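Local coordinates for glucosamine--fructose-6-phosphate aminotransferase [isomerizing] (Francisella tularensis subsp. tularensis, PDB 3TBF), which probably makes glucosamine 6-phosphate from fructose 6-phosphate, taking nitrogen from glutamine, this fragment being its C-terminal isomerase part with two SIS domains, at residues F151-G156 / F167-V172. Sequence-based numbering, arbitrary orientation.
Sequences FMTKAG and FTTQLV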
ATOM      1  N   PHE A 151     -25.026  -3.857  -4.282  1.00 22.53           N
ATOM      2  CA  PHE A 151     -24.827  -4.177  -5.663  1.00 22.19           C
ATOM      3  C   PHE A 151     -24.263  -5.606  -5.734  1.00 20.87           C
ATOM      4  O   PHE A 151     -23.160  -5.861  -5.248  1.00 18.72           O
ATOM      5  CB  PHE A 151     -23.858  -3.212  -6.300  1.00 22.30           C
ATOM      6  CG  PHE A 151     -23.665  -3.464  -7.735  1.00 26.89           C
ATOM      7  CD1 PHE A 151     -23.363  -4.752  -8.203  1.00 31.94           C
ATOM      8  CD2 PHE A 151     -23.825  -2.466  -8.654  1.00 33.66           C
ATOM      9  CE1 PHE A 151     -23.200  -5.027  -9.556  1.00 31.49           C
ATOM     10  CE2 PHE A 151     -23.689  -2.750 -10.027  1.00 34.48           C
ATOM     11  CZ  PHE A 151     -23.358  -4.037 -10.458  1.00 32.63           C
HETATM   12  N   MSE A 152     -25.018  -6.522  -6.362  1.00 19.43           N
HETATM   13  CA  MSE A 152     -24.640  -7.907  -6.395  1.00 18.85           C
HETATM   14  C   MSE A 152     -23.830  -8.191  -7.667  1.00 18.49           C
HETATM   15  O   MSE A 152     -24.233  -7.852  -8.748  1.00 17.79           O
HETATM   16  CB  MSE A 152     -25.900  -8.791  -6.420  1.00 19.61           C
HETATM   17  CG  MSE A 152     -26.900  -8.534  -5.296  1.00 20.39           C
HETATM   18 SE   MSE A 152     -26.055  -8.666  -3.517  0.60 21.03          SE
HETATM   19  CE  MSE A 152     -25.609 -10.598  -3.668  1.00 21.95           C
ATOM     20  N   THR A 153     -22.684  -8.825  -7.511  1.00 17.77           N
ATOM     21  CA  THR A 153     -21.974  -9.419  -8.610  1.00 17.47           C
ATOM     22  C   THR A 153     -22.677 -10.729  -8.964  1.00 18.01           C
ATOM     23  O   THR A 153     -23.475 -11.219  -8.213  1.00 17.72           O
ATOM     24  CB  THR A 153     -20.516  -9.697  -8.219  1.00 17.20           C
ATOM     25  OG1 THR A 153     -20.501 -10.527  -7.035  1.00 18.60           O
ATOM     26  CG2 THR A 153     -19.765  -8.379  -7.941  1.00 15.45           C
ATOM     27  N   LYS A 154     -22.431 -11.257 -10.150  1.00 19.00           N
ATOM     28  CA  LYS A 154     -22.981 -12.542 -10.522  1.00 20.79           C
ATOM     29  C   LYS A 154     -21.830 -13.441 -10.821  1.00 22.62           C
ATOM     30  O   LYS A 154     -21.674 -13.879 -11.949  1.00 24.57           O
ATOM     31  CB  LYS A 154     -23.801 -12.464 -11.770  1.00 19.66           C
ATOM     32  CG  LYS A 154     -24.925 -11.455 -11.783  1.00 21.64           C
ATOM     33  CD  LYS A 154     -25.637 -11.364 -10.503  1.00 23.77           C
ATOM     34  CE  LYS A 154     -27.046 -11.078 -10.725  1.00 28.29           C
ATOM     35  NZ  LYS A 154     -27.583 -10.173  -9.720  1.00 30.31           N
ATOM     36  N   ALA A 155     -20.989 -13.677  -9.840  1.00 23.93           N
ATOM     37  CA  ALA A 155     -19.878 -14.558 -10.044  1.00 25.97           C
ATOM     38  C   ALA A 155     -20.264 -16.049  -9.917  1.00 28.25           C
ATOM     39  O   ALA A 155     -19.547 -16.894 -10.460  1.00 30.48           O
ATOM     40  CB  ALA A 155     -18.739 -14.195  -9.104  1.00 25.13           C
ATOM     41  N   GLY A 156     -21.381 -16.386  -9.267  1.00 29.28           N
ATOM     42  CA  GLY A 156     -21.656 -17.781  -8.898  1.00 30.32           C
ATOM     43  C   GLY A 156     -20.690 -18.187  -7.805  1.00 31.29           C
ATOM     44  O   GLY A 156     -20.121 -17.335  -7.179  1.00 32.77           O
ATOM     45  N   PHE A 167     -13.031 -11.485  -8.531  1.00 12.31           N
ATOM     46  CA  PHE A 167     -12.288 -10.281  -8.687  1.00 12.14           C
ATOM     47  C   PHE A 167     -12.703  -9.483  -9.912  1.00 12.56           C
ATOM     48  O   PHE A 167     -12.934  -8.287  -9.818  1.00 13.93           O
ATOM     49  CB  PHE A 167     -10.807 -10.585  -8.778  1.00 12.44           C
ATOM     50  CG  PHE A 167      -9.960  -9.373  -9.032  1.00 11.97           C
ATOM     51  CD1 PHE A 167      -9.713  -8.475  -8.034  1.00 13.76           C
ATOM     52  CD2 PHE A 167      -9.401  -9.159 -10.261  1.00 14.93           C
ATOM     53  CE1 PHE A 167      -8.883  -7.352  -8.269  1.00 15.64           C
ATOM     54  CE2 PHE A 167      -8.580  -8.061 -10.517  1.00 15.84           C
ATOM     55  CZ  PHE A 167      -8.349  -7.135  -9.545  1.00 14.93           C
ATOM     56  N   THR A 168     -12.810 -10.146 -11.060  1.00 12.58           N
ATOM     57  CA  THR A 168     -13.191  -9.463 -12.266  1.00 11.71           C
ATOM     58  C   THR A 168     -14.612  -8.925 -12.217  1.00 11.22           C
ATOM     59  O   THR A 168     -14.825  -7.811 -12.659  1.00 12.00           O
ATOM     60  CB  THR A 168     -12.949 -10.323 -13.491  1.00 12.24           C
ATOM     61  OG1 THR A 168     -13.546 -11.612 -13.307  1.00 12.76           O
ATOM     62  CG2 THR A 168     -11.441 -10.426 -13.759  1.00  7.52           C
ATOM     63  N   THR A 169     -15.547  -9.681 -11.636  1.00  9.78           N
ATOM     64  CA  THR A 169     -16.888  -9.184 -11.444  1.00  9.20           C
ATOM     65  C   THR A 169     -16.983  -8.077 -10.422  1.00  9.33           C
ATOM     66  O   THR A 169     -17.855  -7.183 -10.538  1.00  7.83           O
ATOM     67  CB  THR A 169     -17.899 -10.300 -11.073  1.00  9.60           C
ATOM     68  OG1 THR A 169     -17.550 -10.896  -9.828  1.00  8.67           O
ATOM     69  CG2 THR A 169     -17.950 -11.368 -12.151  1.00  6.21           C
ATOM     70  N   GLN A 170     -16.094  -8.073  -9.418  1.00  9.91           N
ATOM     71  CA  GLN A 170     -16.062  -6.911  -8.516  1.00  9.57           C
ATOM     72  C   GLN A 170     -15.582  -5.681  -9.245  1.00  9.58           C
ATOM     73  O   GLN A 170     -16.170  -4.617  -9.109  1.00  9.65           O
ATOM     74  CB  GLN A 170     -15.253  -7.169  -7.275  1.00 10.67           C
ATOM     75  CG  GLN A 170     -15.939  -8.134  -6.316  1.00 10.88           C
ATOM     76  CD  GLN A 170     -14.955  -8.730  -5.322  1.00 12.86           C
ATOM     77  OE1 GLN A 170     -13.784  -8.372  -5.317  1.00 15.00           O
ATOM     78  NE2 GLN A 170     -15.437  -9.602  -4.449  1.00 11.97           N
ATOM     79  N   LEU A 171     -14.563  -5.822 -10.072  1.00 10.91           N
ATOM     80  CA  LEU A 171     -14.143  -4.722 -10.934  1.00 11.71           C
ATOM     81  C   LEU A 171     -15.284  -4.227 -11.814  1.00 11.58           C
ATOM     82  O   LEU A 171     -15.563  -3.060 -11.884  1.00 11.54           O
ATOM     83  CB  LEU A 171     -13.000  -5.167 -11.820  1.00 13.22           C
ATOM     84  CG  LEU A 171     -11.499  -4.898 -11.491  1.00 14.68           C
ATOM     85  CD1 LEU A 171     -11.211  -4.253 -10.172  1.00 12.92           C
ATOM     86  CD2 LEU A 171     -10.682  -6.146 -11.667  1.00 15.74           C
ATOM     87  N   VAL A 172     -15.972  -5.116 -12.489  1.00 11.67           N
ATOM     88  CA  VAL A 172     -17.033  -4.676 -13.347  1.00 11.92           C
ATOM     89  C   VAL A 172     -18.126  -3.947 -12.544  1.00 12.37           C
ATOM     90  O   VAL A 172     -18.575  -2.877 -12.950  1.00 12.55           O
ATOM     91  CB  VAL A 172     -17.604  -5.848 -14.173  1.00 13.12           C
ATOM     92  CG1 VAL A 172     -18.921  -5.492 -14.811  1.00 14.49           C
ATOM     93  CG2 VAL A 172     -16.647  -6.239 -15.262  1.00 10.43           C
TER
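T153 packs against T169, the two side chains crossing at about a right angle. Their backbones approach to 5.8 Å between the CA atoms. T153 follows strand 149-152, the last strand in the order of its parallel sheet. T169 lies in the first turns of helix 165-184.

T153 points toward the helix. Its CB lies 3.6 Å from T169 OG1 and 3.9 Å from T169 CB. At the tip the two branches part. The methyl CG2 reaches the helix backbone, 3.4 Å from T169 O, and also touches Q170 CG at 4.2 Å. The hydroxyl OG1 is 4.1 Å from T169 OG1, and no hydrogen bond joins the two. A chi1 of 56° puts OG1 between the backbone N and the carbonyl carbon, and CG2, the branch that reaches the helix, anti to the carbonyl carbon. OG1 bonds instead to N137 OD1, which also accepts a hydrogen bond from A155 N. N137 ND2 bonds to G156 O, so one side chain grips the loop at three points.

T169 OG1 hydrogen-bonds to K165 O, one turn back in its own helix. A155 CB also approaches T169 OG1, at 3.6 Å. Beyond the two segments, A24 and T28 of helix 21-30 touch T169, and A173 touches T153.

No hydrogen bond or salt bridge crosses this buried contact. T153 OG1 is taken by N137 and T169 OG1 by K165 O. Van der Waals packing therefore sets the loop after edge strand 149-152 against helix 165-184, within the first SIS domain.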